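Local coordinates for protein probable oxidoreductase (Mycobacterium abscessus, PDB 4EYE) that probably acts as a quinone oxidoreductase-like member of the medium-chain dehydrogenase/reductase family, although its substrate is not established, at residues A[139-151]-A[171-183]. Residues are numbered along the deposited sequence; the frame is centred on the assembly and turned at random.
Sequences ALIANYHTMYFAY and GIGTAAIQIAKGM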
loop_
_atom_site.group_PDB
_atom_site.type_symbol
_atom_site.label_atom_id
_atom_site.label_comp_id
_atom_site.label_asym_id
_atom_site.label_seq_id
_atom_site.Cartn_x
_atom_site.Cartn_y
_atom_site.Cartn_z
ATOM N N ALA A 139 -5.467 3.275 4.489
ATOM C CA ALA A 139 -5.279 2.345 3.417
ATOM C C ALA A 139 -4.680 3.010 2.162
ATOM O O ALA A 139 -3.935 2.377 1.436
ATOM C CB ALA A 139 -6.590 1.644 3.063
ATOM N N LEU A 140 -5.020 4.277 1.940
ATOM C CA LEU A 140 -4.450 5.085 0.873
ATOM C C LEU A 140 -2.937 5.229 0.964
ATOM O O LEU A 140 -2.265 5.361 -0.048
ATOM C CB LEU A 140 -5.009 6.517 0.868
ATOM C CG LEU A 140 -6.401 6.843 0.378
ATOM C CD1 LEU A 140 -6.677 8.361 0.467
ATOM C CD2 LEU A 140 -6.676 6.315 -1.044
ATOM N N ILE A 141 -2.366 5.205 2.163
ATOM C CA ILE A 141 -1.030 5.773 2.357
ATOM C C ILE A 141 0.127 5.150 1.579
ATOM O O ILE A 141 0.710 5.816 0.735
ATOM C CB ILE A 141 -0.662 5.926 3.841
ATOM C CG1 ILE A 141 -1.626 6.878 4.520
ATOM C CG2 ILE A 141 0.765 6.445 3.984
ATOM C CD1 ILE A 141 -1.494 6.945 6.031
ATOM N N ALA A 142 0.495 3.911 1.867
ATOM C CA ALA A 142 1.553 3.242 1.087
ATOM C C ALA A 142 0.998 2.763 -0.245
ATOM O O ALA A 142 1.558 3.133 -1.311
ATOM C CB ALA A 142 2.201 2.090 1.842
ATOM N N ASN A 143 -0.096 2.012 -0.218
ATOM C CA ASN A 143 -0.505 1.324 -1.424
ATOM C C ASN A 143 -1.034 2.202 -2.585
ATOM O O ASN A 143 -0.701 1.958 -3.756
ATOM C CB ASN A 143 -1.497 0.176 -1.141
ATOM C CG ASN A 143 -0.924 -0.896 -0.188
ATOM O OD1 ASN A 143 0.280 -0.981 -0.017
ATOM N ND2 ASN A 143 -1.812 -1.704 0.445
ATOM N N TYR A 144 -1.827 3.215 -2.262
ATOM C CA TYR A 144 -2.482 4.037 -3.289
ATOM C C TYR A 144 -1.554 5.086 -3.852
ATOM O O TYR A 144 -1.605 5.352 -5.077
ATOM C CB TYR A 144 -3.852 4.593 -2.790
ATOM C CG TYR A 144 -4.912 3.480 -2.685
ATOM C CD1 TYR A 144 -4.827 2.476 -1.705
ATOM C CD2 TYR A 144 -5.954 3.392 -3.596
ATOM C CE1 TYR A 144 -5.756 1.473 -1.607
ATOM C CE2 TYR A 144 -6.883 2.365 -3.525
ATOM C CZ TYR A 144 -6.809 1.418 -2.517
ATOM O OH TYR A 144 -7.750 0.383 -2.474
ATOM N N HIS A 145 -0.713 5.696 -3.008
ATOM C CA HIS A 145 0.260 6.648 -3.515
ATOM C C HIS A 145 1.274 5.965 -4.376
ATOM O O HIS A 145 1.669 6.510 -5.385
ATOM C CB HIS A 145 0.994 7.405 -2.378
ATOM C CG HIS A 145 0.194 8.495 -1.792
ATOM N ND1 HIS A 145 0.320 9.773 -2.184
ATOM C CD2 HIS A 145 -0.822 8.474 -0.830
ATOM C CE1 HIS A 145 -0.565 10.508 -1.523
ATOM N NE2 HIS A 145 -1.254 9.717 -0.703
ATOM N N THR A 146 1.688 4.751 -3.995
ATOM C CA THR A 146 2.593 3.963 -4.812
ATOM C C THR A 146 2.019 3.692 -6.213
ATOM O O THR A 146 2.700 3.888 -7.215
ATOM C CB THR A 146 2.938 2.621 -4.143
ATOM O OG1 THR A 146 3.569 2.871 -2.897
ATOM C CG2 THR A 146 3.870 1.789 -5.011
ATOM N N MET A 147 0.768 3.258 -6.251
ATOM C CA MET A 147 0.120 2.900 -7.497
ATOM C C MET A 147 -0.295 4.118 -8.328
ATOM O O MET A 147 -0.186 4.053 -9.543
ATOM C CB MET A 147 -1.017 1.879 -7.300
ATOM C CG MET A 147 -0.544 0.442 -6.954
ATOM S SD MET A 147 0.746 -0.206 -8.089
ATOM C CE MET A 147 -0.010 0.088 -9.690
ATOM N N TYR A 148 -0.635 5.248 -7.696
ATOM C CA TYR A 148 -0.871 6.497 -8.446
ATOM C C TYR A 148 0.419 6.897 -9.175
ATOM O O TYR A 148 0.412 7.143 -10.382
ATOM C CB TYR A 148 -1.344 7.657 -7.574
ATOM C CG TYR A 148 -1.904 8.786 -8.405
ATOM C CD1 TYR A 148 -3.269 8.854 -8.675
ATOM C CD2 TYR A 148 -1.083 9.741 -8.950
ATOM C CE1 TYR A 148 -3.803 9.848 -9.469
ATOM C CE2 TYR A 148 -1.598 10.745 -9.762
ATOM C CZ TYR A 148 -2.981 10.793 -9.988
ATOM O OH TYR A 148 -3.495 11.775 -10.771
ATOM N N PHE A 149 1.502 6.986 -8.420
ATOM C CA PHE A 149 2.829 7.201 -8.975
ATOM C C PHE A 149 3.199 6.213 -10.084
ATOM O O PHE A 149 3.641 6.631 -11.140
ATOM C CB PHE A 149 3.842 7.105 -7.841
ATOM C CG PHE A 149 5.272 7.013 -8.288
ATOM C CD1 PHE A 149 5.921 8.118 -8.863
ATOM C CD2 PHE A 149 5.998 5.870 -8.050
ATOM C CE1 PHE A 149 7.261 8.052 -9.209
ATOM C CE2 PHE A 149 7.352 5.793 -8.412
ATOM C CZ PHE A 149 7.978 6.883 -8.979
ATOM N N ALA A 150 3.010 4.914 -9.842
ATOM C CA ALA A 150 3.320 3.888 -10.846
ATOM C C ALA A 150 2.585 4.136 -12.144
ATOM O O ALA A 150 3.157 4.016 -13.244
ATOM C CB ALA A 150 2.949 2.463 -10.343
ATOM N N TYR A 151 1.298 4.404 -12.022
ATOM C CA TYR A 151 0.466 4.648 -13.206
ATOM C C TYR A 151 0.682 6.005 -13.874
ATOM O O TYR A 151 0.908 6.104 -15.111
ATOM C CB TYR A 151 -0.997 4.521 -12.821
ATOM C CG TYR A 151 -1.490 3.111 -12.616
ATOM C CD1 TYR A 151 -1.002 2.056 -13.352
ATOM C CD2 TYR A 151 -2.509 2.850 -11.698
ATOM C CE1 TYR A 151 -1.514 0.769 -13.191
ATOM C CE2 TYR A 151 -2.989 1.580 -11.510
ATOM C CZ TYR A 151 -2.523 0.543 -12.241
ATOM O OH TYR A 151 -3.100 -0.719 -12.052
ATOM N N GLY A 171 -2.611 -5.961 -0.978
ATOM C CA GLY A 171 -2.783 -4.510 -0.755
ATOM C C GLY A 171 -2.490 -3.709 -2.012
ATOM O O GLY A 171 -3.287 -2.914 -2.477
ATOM N N ILE A 172 -1.338 -3.987 -2.599
ATOM C CA ILE A 172 -0.920 -3.297 -3.778
ATOM C C ILE A 172 -1.820 -3.613 -4.957
ATOM O O ILE A 172 -2.266 -2.726 -5.650
ATOM C CB ILE A 172 0.539 -3.633 -4.106
ATOM C CG1 ILE A 172 1.429 -3.003 -3.055
ATOM C CG2 ILE A 172 0.855 -3.064 -5.497
ATOM C CD1 ILE A 172 1.626 -1.503 -3.330
ATOM N N GLY A 173 -2.131 -4.894 -5.135
ATOM C CA GLY A 173 -3.033 -5.319 -6.190
ATOM C C GLY A 173 -4.383 -4.628 -6.163
ATOM O O GLY A 173 -4.876 -4.212 -7.194
ATOM N N THR A 174 -4.990 -4.519 -4.970
ATOM C CA THR A 174 -6.274 -3.872 -4.807
ATOM C C THR A 174 -6.255 -2.391 -5.202
ATOM O O THR A 174 -7.126 -1.937 -5.972
ATOM C CB THR A 174 -6.747 -4.000 -3.334
ATOM O OG1 THR A 174 -6.859 -5.401 -3.042
ATOM C CG2 THR A 174 -8.088 -3.324 -3.119
ATOM N N ALA A 175 -5.235 -1.669 -4.714
ATOM C CA ALA A 175 -5.013 -0.307 -5.147
ATOM C C ALA A 175 -4.789 -0.238 -6.667
ATOM O O ALA A 175 -5.271 0.664 -7.350
ATOM C CB ALA A 175 -3.834 0.329 -4.382
ATOM N N ALA A 176 -4.082 -1.216 -7.185
ATOM C CA ALA A 176 -3.739 -1.245 -8.641
ATOM C C ALA A 176 -5.015 -1.405 -9.481
ATOM O O ALA A 176 -5.178 -0.716 -10.496
ATOM C CB ALA A 176 -2.752 -2.383 -8.911
ATOM N N ILE A 177 -5.965 -2.202 -8.978
ATOM C CA ILE A 177 -7.258 -2.352 -9.624
ATOM C C ILE A 177 -8.076 -1.051 -9.562
ATOM O O ILE A 177 -8.583 -0.583 -10.591
ATOM C CB ILE A 177 -8.127 -3.475 -8.986
ATOM C CG1 ILE A 177 -7.446 -4.839 -9.167
ATOM C CG2 ILE A 177 -9.519 -3.566 -9.662
ATOM C CD1 ILE A 177 -8.107 -5.941 -8.371
ATOM N N GLN A 178 -8.260 -0.509 -8.358
ATOM C CA GLN A 178 -9.217 0.572 -8.193
ATOM C C GLN A 178 -8.697 1.827 -8.882
ATOM O O GLN A 178 -9.465 2.543 -9.530
ATOM C CB GLN A 178 -9.463 0.877 -6.712
ATOM C CG GLN A 178 -10.193 -0.209 -5.951
ATOM C CD GLN A 178 -10.692 0.320 -4.634
ATOM O OE1 GLN A 178 -9.895 0.828 -3.807
ATOM N NE2 GLN A 178 -11.982 0.276 -4.433
ATOM N N ILE A 179 -7.405 2.080 -8.791
ATOM C CA ILE A 179 -6.848 3.229 -9.461
ATOM C C ILE A 179 -6.899 3.110 -11.008
ATOM O O ILE A 179 -7.176 4.090 -11.692
ATOM C CB ILE A 179 -5.436 3.568 -8.995
ATOM C CG1 ILE A 179 -5.469 3.949 -7.499
ATOM C CG2 ILE A 179 -4.856 4.712 -9.870
ATOM C CD1 ILE A 179 -4.135 4.123 -6.816
ATOM N N ALA A 180 -6.585 1.941 -11.533
ATOM C CA ALA A 180 -6.651 1.708 -12.985
ATOM C C ALA A 180 -8.096 1.930 -13.488
ATOM O O ALA A 180 -8.315 2.613 -14.502
ATOM C CB ALA A 180 -6.176 0.293 -13.323
ATOM N N LYS A 181 -9.069 1.400 -12.759
ATOM C CA LYS A 181 -10.490 1.568 -13.134
ATOM C C LYS A 181 -10.840 3.040 -13.046
ATOM O O LYS A 181 -11.465 3.595 -13.945
ATOM C CB LYS A 181 -11.419 0.739 -12.244
ATOM C CG LYS A 181 -11.346 -0.755 -12.446
ATOM C CD LYS A 181 -11.574 -1.203 -13.887
ATOM C CE LYS A 181 -12.982 -0.932 -14.413
ATOM N NZ LYS A 181 -12.956 -1.059 -15.912
ATOM N N GLY A 182 -10.350 3.683 -11.988
ATOM C CA GLY A 182 -10.536 5.108 -11.806
ATOM C C GLY A 182 -9.975 5.933 -12.950
ATOM O O GLY A 182 -10.522 6.974 -13.269
ATOM N N MET A 183 -8.873 5.468 -13.546
ATOM C CA MET A 183 -8.249 6.172 -14.658
ATOM C C MET A 183 -8.794 5.768 -16.039
ATOM O O MET A 183 -8.212 6.113 -17.063
ATOM C CB MET A 183 -6.737 5.986 -14.624
ATOM C CG MET A 183 -6.074 6.694 -13.461
ATOM S SD MET A 183 -4.317 6.347 -13.388
ATOM C CE MET A 183 -3.819 7.607 -12.230
HETATM O O HOH W 1 -4.706 -1.777 -0.202
#
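Helix 171-182, the first crossover helix of the Rossmann-like domain after strand 162-165, packs on helix 143-151 at a signed crossing angle of -52° between the axes of the two segments, with Y144, M147 and I179 as knobs in holes of the facing helix. Y144 lies over A175, whose CB sits 3.4 Å from the ring centroid and 6° off its normal, a CH-pi contact over the centre of the face. At the edge of the same ring, Y144 OH donates to Q178 OE1 (2.6 Å), while the amide NH2 of Q178 is held by the carbonyl of R310. Y151 sends OH to A176 O at 2.6 Å; the hydroxyl stands above the carbonyl plane, 44° out of it, on the face opposite A180 N, so the oxygen serves two donors. M147, bent at chi2 and chi3, brings CE to A176 CB (3.8 Å) and, within its own helix, over the Y151 face, offset toward the rim. I179 reaches both tyrosines, CG2 3.5 Å from Y151 CD2 at the ring edge and CD1 3.8 Å from Y144 CD2. M183 CE covers a face of Y148, 3.6 Å from CE1. At the other end, a water accepts from N143 ND2 and donates to G171 O. Two tyrosine hydroxyls thus find acceptors inside a largely apolar interface, which probably restrains both rings.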